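Phage SAM lyase Svi3-3 (Bacteriophage sp., PDB 6ZNB) is a phage enzyme that probably breaks down S-adenosylmethionine by a lyase reaction, without adding water. Local coordinates at residues A[19-24]-A[101-106]; A[50-55]-A[71-76]; A[106-111]-A[120-125]. All coordinates share one frame; numbering follows the deposited sequence.

Contact 1: residues A[19-24]-A[101-106]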
# COMPACT_ATOMS: atom_id res chain seq x y z
N LEU A 19 -8.97 -5.97 13.86
CA LEU A 19 -10.43 -6.02 14.00
C LEU A 19 -10.89 -7.14 14.92
O LEU A 19 -12.10 -7.41 14.98
CB LEU A 19 -11.09 -6.15 12.63
CG LEU A 19 -10.78 -5.02 11.65
CD1 LEU A 19 -11.51 -5.23 10.33
CD2 LEU A 19 -11.13 -3.67 12.25
N ASN A 20 -9.99 -7.79 15.64
CA ASN A 20 -10.33 -8.90 16.52
C ASN A 20 -10.17 -8.50 17.98
O ASN A 20 -9.23 -7.80 18.35
CB ASN A 20 -9.43 -10.12 16.24
CG ASN A 20 -9.81 -10.84 14.96
OD1 ASN A 20 -10.60 -10.35 14.16
ND2 ASN A 20 -9.23 -12.02 14.76
N VAL A 21 -11.10 -8.96 18.82
CA VAL A 21 -10.91 -8.95 20.26
C VAL A 21 -10.36 -10.33 20.63
O VAL A 21 -11.07 -11.34 20.52
CB VAL A 21 -12.18 -8.59 21.04
CG1 VAL A 21 -12.46 -7.10 20.95
CG2 VAL A 21 -13.40 -9.42 20.63
N GLY A 22 -9.08 -10.37 21.01
CA GLY A 22 -8.44 -11.65 21.23
C GLY A 22 -8.33 -12.43 19.94
O GLY A 22 -7.35 -12.28 19.20
N ASP A 23 -9.34 -13.24 19.64
CA ASP A 23 -9.34 -14.01 18.40
C ASP A 23 -10.69 -14.00 17.69
O ASP A 23 -10.88 -14.78 16.75
CB ASP A 23 -8.92 -15.46 18.68
CG ASP A 23 -9.84 -16.16 19.65
OD1 ASP A 23 -10.07 -15.62 20.76
OD2 ASP A 23 -10.34 -17.25 19.31
N LYS A 24 -11.63 -13.15 18.10
CA LYS A 24 -12.96 -13.14 17.52
C LYS A 24 -13.12 -11.97 16.58
O LYS A 24 -12.93 -10.82 17.00
CB LYS A 24 -14.01 -13.08 18.63
CG LYS A 24 -15.45 -13.18 18.14
CD LYS A 24 -15.74 -14.55 17.54
CE LYS A 24 -17.02 -14.53 16.72
NZ LYS A 24 -16.90 -13.65 15.53
N ASP A 101 -10.73 2.39 21.56
CA ASP A 101 -12.05 2.30 20.96
C ASP A 101 -12.35 0.93 20.37
O ASP A 101 -13.52 0.58 20.21
CB ASP A 101 -12.21 3.37 19.87
CG ASP A 101 -12.17 4.78 20.43
OD1 ASP A 101 -12.00 4.93 21.66
OD2 ASP A 101 -12.30 5.74 19.64
N PHE A 102 -11.32 0.14 20.06
CA PHE A 102 -11.51 -1.20 19.52
C PHE A 102 -10.84 -2.27 20.38
O PHE A 102 -10.66 -3.40 19.92
CB PHE A 102 -10.99 -1.26 18.08
CG PHE A 102 -11.68 -0.29 17.16
CD1 PHE A 102 -12.99 -0.50 16.76
CD2 PHE A 102 -11.02 0.84 16.70
CE1 PHE A 102 -13.63 0.40 15.92
CE2 PHE A 102 -11.66 1.74 15.86
CZ PHE A 102 -12.96 1.51 15.47
N LYS A 103 -10.48 -1.92 21.61
CA LYS A 103 -10.01 -2.89 22.61
C LYS A 103 -8.81 -3.68 22.10
O LYS A 103 -8.66 -4.87 22.39
CB LYS A 103 -11.14 -3.82 23.04
CG LYS A 103 -12.31 -3.11 23.69
CD LYS A 103 -13.52 -4.02 23.80
CE LYS A 103 -14.70 -3.30 24.44
NZ LYS A 103 -15.92 -4.16 24.47
N GLN A 104 -7.94 -3.02 21.35
CA GLN A 104 -6.76 -3.69 20.81
C GLN A 104 -5.69 -3.84 21.88
O GLN A 104 -5.54 -3.01 22.78
CB GLN A 104 -6.20 -2.91 19.62
CG GLN A 104 -7.06 -2.97 18.38
CD GLN A 104 -7.50 -4.38 18.05
OE1 GLN A 104 -6.68 -5.28 17.86
NE2 GLN A 104 -8.81 -4.59 17.99
N GLU A 105 -4.95 -4.95 21.79
CA GLU A 105 -3.79 -5.12 22.67
C GLU A 105 -2.64 -4.22 22.24
O GLU A 105 -1.86 -3.77 23.08
CB GLU A 105 -3.35 -6.59 22.67
CG GLU A 105 -2.13 -6.87 23.52
CD GLU A 105 -1.64 -8.30 23.38
OE1 GLU A 105 -1.95 -8.94 22.36
OE2 GLU A 105 -0.94 -8.78 24.30
N SER A 106 -2.54 -3.93 20.94
CA SER A 106 -1.46 -3.10 20.42
C SER A 106 -1.93 -2.40 19.16
O SER A 106 -2.84 -2.87 18.46
CB SER A 106 -0.20 -3.93 20.13
OG SER A 106 -0.19 -4.38 18.79
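Val21 faces Lys103 with their CA atoms 6.6 Å apart, and Leu19 faces Phe102 at 7.4 Å, so the end of strand 11-21 and the loop after helix 84-101 run too far apart for strand pairing and are bridged by side chains. Gln104 spans the gap. Its chain is bent at the second torsion (chi2 -48°), which turns the amide back toward the strand, although the CB itself does not point there. NE2 then donates to Asn20 O at 3.3 Å, approaching from above the carbonyl plane, 49° out of it. The same nitrogen makes a weak bond to Phe102 O at 2.9 Å, so one amide group links the strand end to its own loop.

The loop has the shape of a Schellman motif: Lys103, with positive phi, is the C-prime residue, and Gln104 N reaches back to Arg99 O. On the strand side, Val21 and Lys24 exchange two backbone bonds, Val21 N to Lys24 O and Lys24 N to Val21 O, which closes a two-residue beta-hairpin turn through Gly22 and Asp23.

The apolar part of the contact is small: the CG1 methyl of Val21 lies 4.1 Å from Lys103 CB, the two side chains side by side and pointing the same way, before the extended lysine chain leads off. Phe102 faces the strand but its ring packs edge-to-face with Tyr27 and touches Val32 of helix 29-42. Leu19 leans on that same tyrosine and valine, and the side chain of Lys103 passes about 4 Å from a bound phosphate ion.

Contact 2: residues A[50-55]-A[71-76]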
# COMPACT_ATOMS: atom_id res chain seq x y z
N SER A 50 -7.33 8.17 4.23
CA SER A 50 -7.72 7.04 3.41
C SER A 50 -7.44 5.74 4.15
O SER A 50 -6.63 5.69 5.08
CB SER A 50 -6.99 7.05 2.06
OG SER A 50 -5.67 7.54 2.20
N PHE A 51 -8.14 4.68 3.74
CA PHE A 51 -8.13 3.42 4.47
C PHE A 51 -8.01 2.26 3.50
O PHE A 51 -8.74 2.19 2.51
CB PHE A 51 -9.40 3.27 5.32
CG PHE A 51 -9.66 4.44 6.24
CD1 PHE A 51 -10.29 5.58 5.77
CD2 PHE A 51 -9.28 4.39 7.57
CE1 PHE A 51 -10.52 6.66 6.60
CE2 PHE A 51 -9.52 5.46 8.41
CZ PHE A 51 -10.14 6.59 7.93
N VAL A 52 -7.08 1.35 3.78
CA VAL A 52 -6.85 0.16 2.97
C VAL A 52 -7.11 -1.07 3.83
O VAL A 52 -6.71 -1.12 5.00
CB VAL A 52 -5.42 0.13 2.38
CG1 VAL A 52 -5.24 -1.08 1.48
CG2 VAL A 52 -5.14 1.41 1.62
N ALA A 53 -7.77 -2.07 3.25
CA ALA A 53 -8.06 -3.31 3.95
C ALA A 53 -6.89 -4.28 3.84
O ALA A 53 -6.18 -4.31 2.84
CB ALA A 53 -9.33 -3.96 3.39
N GLN A 54 -6.70 -5.07 4.89
CA GLN A 54 -5.59 -6.02 4.96
C GLN A 54 -6.05 -7.32 5.60
O GLN A 54 -7.02 -7.35 6.37
CB GLN A 54 -4.40 -5.47 5.75
CG GLN A 54 -3.74 -4.23 5.19
CD GLN A 54 -2.48 -3.87 5.93
OE1 GLN A 54 -2.29 -4.25 7.09
NE2 GLN A 54 -1.59 -3.12 5.28
N ARG A 55 -5.34 -8.39 5.27
CA ARG A 55 -5.39 -9.63 6.02
C ARG A 55 -4.13 -9.73 6.87
O ARG A 55 -3.03 -9.40 6.40
CB ARG A 55 -5.50 -10.84 5.08
CG ARG A 55 -6.68 -10.79 4.14
CD ARG A 55 -7.47 -12.09 4.18
NE ARG A 55 -8.38 -12.14 5.32
CZ ARG A 55 -8.32 -13.05 6.28
NH1 ARG A 55 -7.39 -14.00 6.24
NH2 ARG A 55 -9.18 -13.02 7.29
N SER A 71 -7.38 -6.51 9.24
CA SER A 71 -6.87 -5.26 9.80
C SER A 71 -7.15 -4.14 8.81
O SER A 71 -7.56 -4.36 7.67
CB SER A 71 -5.38 -5.35 10.12
OG SER A 71 -4.66 -5.96 9.06
N VAL A 72 -6.93 -2.91 9.27
CA VAL A 72 -7.15 -1.71 8.46
C VAL A 72 -5.89 -0.87 8.48
O VAL A 72 -5.32 -0.61 9.55
CB VAL A 72 -8.35 -0.89 8.97
CG1 VAL A 72 -8.61 0.29 8.04
CG2 VAL A 72 -9.59 -1.77 9.07
N GLN A 73 -5.44 -0.45 7.31
CA GLN A 73 -4.30 0.44 7.16
C GLN A 73 -4.81 1.86 6.94
O GLN A 73 -5.52 2.12 5.96
CB GLN A 73 -3.41 -0.00 6.00
CG GLN A 73 -2.13 0.80 5.84
CD GLN A 73 -1.31 0.34 4.65
OE1 GLN A 73 -1.58 -0.71 4.06
NE2 GLN A 73 -0.30 1.12 4.29
N ILE A 74 -4.47 2.77 7.86
CA ILE A 74 -4.91 4.16 7.80
C ILE A 74 -3.75 5.01 7.31
O ILE A 74 -2.64 4.94 7.86
CB ILE A 74 -5.40 4.64 9.18
CG1 ILE A 74 -6.40 3.64 9.76
CG2 ILE A 74 -6.01 6.03 9.07
CD1 ILE A 74 -6.92 4.02 11.13
N ILE A 75 -4.00 5.82 6.28
CA ILE A 75 -2.99 6.69 5.69
C ILE A 75 -3.41 8.13 5.93
O ILE A 75 -4.51 8.55 5.54
CB ILE A 75 -2.80 6.41 4.19
CG1 ILE A 75 -2.52 4.92 3.94
CG2 ILE A 75 -1.68 7.26 3.62
CD1 ILE A 75 -3.74 4.12 3.55
N ILE A 76 -2.52 8.90 6.57
CA ILE A 76 -2.77 10.30 6.91
C ILE A 76 -1.69 11.15 6.25
O ILE A 76 -0.50 10.82 6.33
CB ILE A 76 -2.78 10.52 8.43
CG1 ILE A 76 -3.93 9.75 9.08
CG2 ILE A 76 -2.87 12.00 8.77
CD1 ILE A 76 -3.79 9.61 10.57
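Phe51 and Ile74 form a non-hydrogen-bonded pair of the antiparallel hairpin between strands 49-58 and 67-77, whose segment axes approach to 4.6 Å with their N-to-C directions 153° apart. On their face the largest bump is the Phe51 ring, which lies alongside Ile74 and points the same way. Ring atom CE2 meets Ile74 CG2 at 3.6 Å, while Val72 CG1 comes to the edge of the ring, near its plane. Two residues along on the same face, the small Ala53 pairs with Val72.

The reverse face carries Ser50, Val52, Gln54, Ser71, Gln73 and Ile75. Here Ile75 slants from its partner Ser50 toward Val52, its CD1 seated between Ser50 O and Val52 CG2, each 3.6 Å away. Gln54, extended beyond CG, covers Ser71, whose OG is 3.4 Å from Gln54 CB. It also slants across Gln73 with the amide planes 62° apart. Between the two faces the backbones are joined by paired bonds at Ser50-Ile75, Val52-Gln73 and Gln54-Ser71; Val52 N to Gln73 O measures 2.8 Å.

Ser50 and Phe51 pair antiparallel with a strand of the second subunit and Arg55 with one of the third, so the sheet runs on at both borders; Val52 and Gln54 also pack on Val52 of the third subunit. Within the subunit, Phe51 rests on Val33 and Thr36 of helix 29-42, Ile74 on Leu98 of helix 84-101, and strand 67-77 borders strand 11-21.

Contact 3: residues A[106-111]-A[120-125]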
# COMPACT_ATOMS: atom_id res chain seq x y z
N SER A 106 -2.54 -3.93 20.94
CA SER A 106 -1.46 -3.10 20.42
C SER A 106 -1.93 -2.40 19.16
O SER A 106 -2.84 -2.87 18.46
CB SER A 106 -0.20 -3.93 20.13
OG SER A 106 -0.19 -4.38 18.79
N VAL A 107 -1.30 -1.26 18.87
CA VAL A 107 -1.53 -0.51 17.64
C VAL A 107 -0.19 0.06 17.20
O VAL A 107 0.53 0.67 18.00
CB VAL A 107 -2.57 0.61 17.83
CG1 VAL A 107 -2.34 1.73 16.83
CG2 VAL A 107 -3.98 0.06 17.69
N ILE A 108 0.16 -0.14 15.93
CA ILE A 108 1.41 0.36 15.37
C ILE A 108 1.16 1.71 14.72
O ILE A 108 0.17 1.90 14.01
CB ILE A 108 2.00 -0.65 14.37
CG1 ILE A 108 2.33 -1.97 15.07
CG2 ILE A 108 3.25 -0.08 13.72
CD1 ILE A 108 3.42 -1.85 16.10
N VAL A 109 2.06 2.65 14.97
CA VAL A 109 2.03 3.97 14.36
C VAL A 109 3.39 4.22 13.71
O VAL A 109 4.42 4.07 14.37
CB VAL A 109 1.70 5.08 15.38
CG1 VAL A 109 1.78 6.44 14.73
CG2 VAL A 109 0.33 4.85 15.98
N GLU A 110 3.37 4.60 12.44
CA GLU A 110 4.59 4.76 11.65
C GLU A 110 4.56 6.11 10.96
O GLU A 110 3.69 6.36 10.12
CB GLU A 110 4.74 3.62 10.64
CG GLU A 110 5.65 3.91 9.46
CD GLU A 110 5.53 2.86 8.38
OE1 GLU A 110 5.08 1.74 8.69
OE2 GLU A 110 5.89 3.15 7.22
N ILE A 111 5.49 6.99 11.32
CA ILE A 111 5.59 8.32 10.74
C ILE A 111 6.57 8.29 9.58
O ILE A 111 7.66 7.71 9.69
CB ILE A 111 6.01 9.36 11.80
CG1 ILE A 111 5.29 9.09 13.13
CG2 ILE A 111 5.72 10.77 11.30
CD1 ILE A 111 3.85 9.54 13.14
N VAL A 120 8.68 4.60 14.14
CA VAL A 120 7.63 3.60 14.24
C VAL A 120 7.34 3.41 15.72
O VAL A 120 8.15 2.81 16.44
CB VAL A 120 8.00 2.26 13.59
CG1 VAL A 120 6.88 1.26 13.77
CG2 VAL A 120 8.30 2.46 12.11
N TYR A 121 6.20 3.91 16.18
CA TYR A 121 5.83 3.85 17.58
C TYR A 121 4.93 2.65 17.84
O TYR A 121 4.10 2.28 17.00
CB TYR A 121 5.12 5.13 18.02
CG TYR A 121 6.04 6.33 18.11
CD1 TYR A 121 6.78 6.58 19.25
CD2 TYR A 121 6.16 7.22 17.04
CE1 TYR A 121 7.62 7.67 19.34
CE2 TYR A 121 6.99 8.32 17.12
CZ TYR A 121 7.72 8.54 18.27
OH TYR A 121 8.55 9.63 18.35
N SER A 122 5.11 2.03 19.01
CA SER A 122 4.26 0.95 19.47
C SER A 122 3.33 1.46 20.56
O SER A 122 3.80 2.02 21.57
CB SER A 122 5.08 -0.23 19.99
OG SER A 122 4.24 -1.29 20.41
N ILE A 123 2.03 1.26 20.37
CA ILE A 123 1.02 1.67 21.34
C ILE A 123 0.43 0.39 21.92
O ILE A 123 -0.39 -0.27 21.28
CB ILE A 123 -0.06 2.56 20.71
CG1 ILE A 123 0.56 3.87 20.22
CG2 ILE A 123 -1.20 2.83 21.68
CD1 ILE A 123 -0.42 4.79 19.53
N THR A 124 0.86 0.04 23.13
CA THR A 124 0.50 -1.23 23.76
C THR A 124 -0.32 -0.99 25.01
O THR A 124 -0.02 -0.09 25.80
CB THR A 124 1.76 -2.03 24.12
OG1 THR A 124 2.76 -1.83 23.11
CG2 THR A 124 1.43 -3.51 24.21
N ALA A 125 -1.36 -1.80 25.19
CA ALA A 125 -2.20 -1.71 26.37
C ALA A 125 -1.49 -2.32 27.57
O ALA A 125 -0.85 -3.37 27.48
CB ALA A 125 -3.53 -2.43 26.13
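Val109 and Tyr121 form a hydrogen-bonded pair in the beta hairpin of strands 106-113 and 116-124, whose segment axes lie 4.5 Å apart with N-to-C directions at 160°. Two such pairs hold the backbones together: Val109 N donates to Tyr121 O at 2.9 Å, with the reverse bond from Tyr121 N, and Val107 N donates to Ile123 O at 2.8 Å, again with its return bond. Between them, Ile108 and Ser122 make a non-hydrogen-bonded pair.

The side chains add two apolar diagonals. Ile123 keeps CG1 anti to its carbonyl carbon (chi1 -64°), and the extended chain carries CD1 over to Val109 CG2 at 3.6 Å, the two crossing at a slant on the face shared with Val107 and Tyr121. On the other face Ile108 CG2 meets Val120 CG1 at 3.9 Å. The second methyl of that valine, CG2, lies alongside the aliphatic part of Glu110. Tyr121 swings its ring toward the hairpin end, where Ile111 CG1 comes to the ring edge.

A second shell surrounds these contacts. Val109 leans on Val91, and Tyr121 on Gln92, both from helix 84-101, while Ile108 and Glu110 contact Phe16 of the adjoining strand 11-21. Residues 120-124 in turn pair antiparallel with a strand of the third subunit, so the hairpin continues the sheet between chains. At that border Ser122 OG donates to Thr124 OG1, 3.1 Å away, and Thr124 OG1 is also hydrogen-bonded to Glu4 OE1 of the third subunit.

Strand 11-21 ties the three contacts into one antiparallel sheet: contact 1 lies at its end, and it neighbours strand 67-77 of contact 2 and strand 106-113 of contact 3. Contacts 1 and 3 share Ser106, and Glu105 O probably accepts a hydrogen bond from Ala125 N at 2.9 Å; their centres are 14 Å apart. Contact 1 meets contact 2 where Leu19 CD2 packs on Val72 CG2 at 4.0 Å. Contacts 2 and 3 do not touch, their nearest atoms being about 7 Å apart, yet both reach the third subunit. At contact 1 a phosphate ion, probably from the crystallisation liquor, lies about 4 Å from the side chain of Lys103.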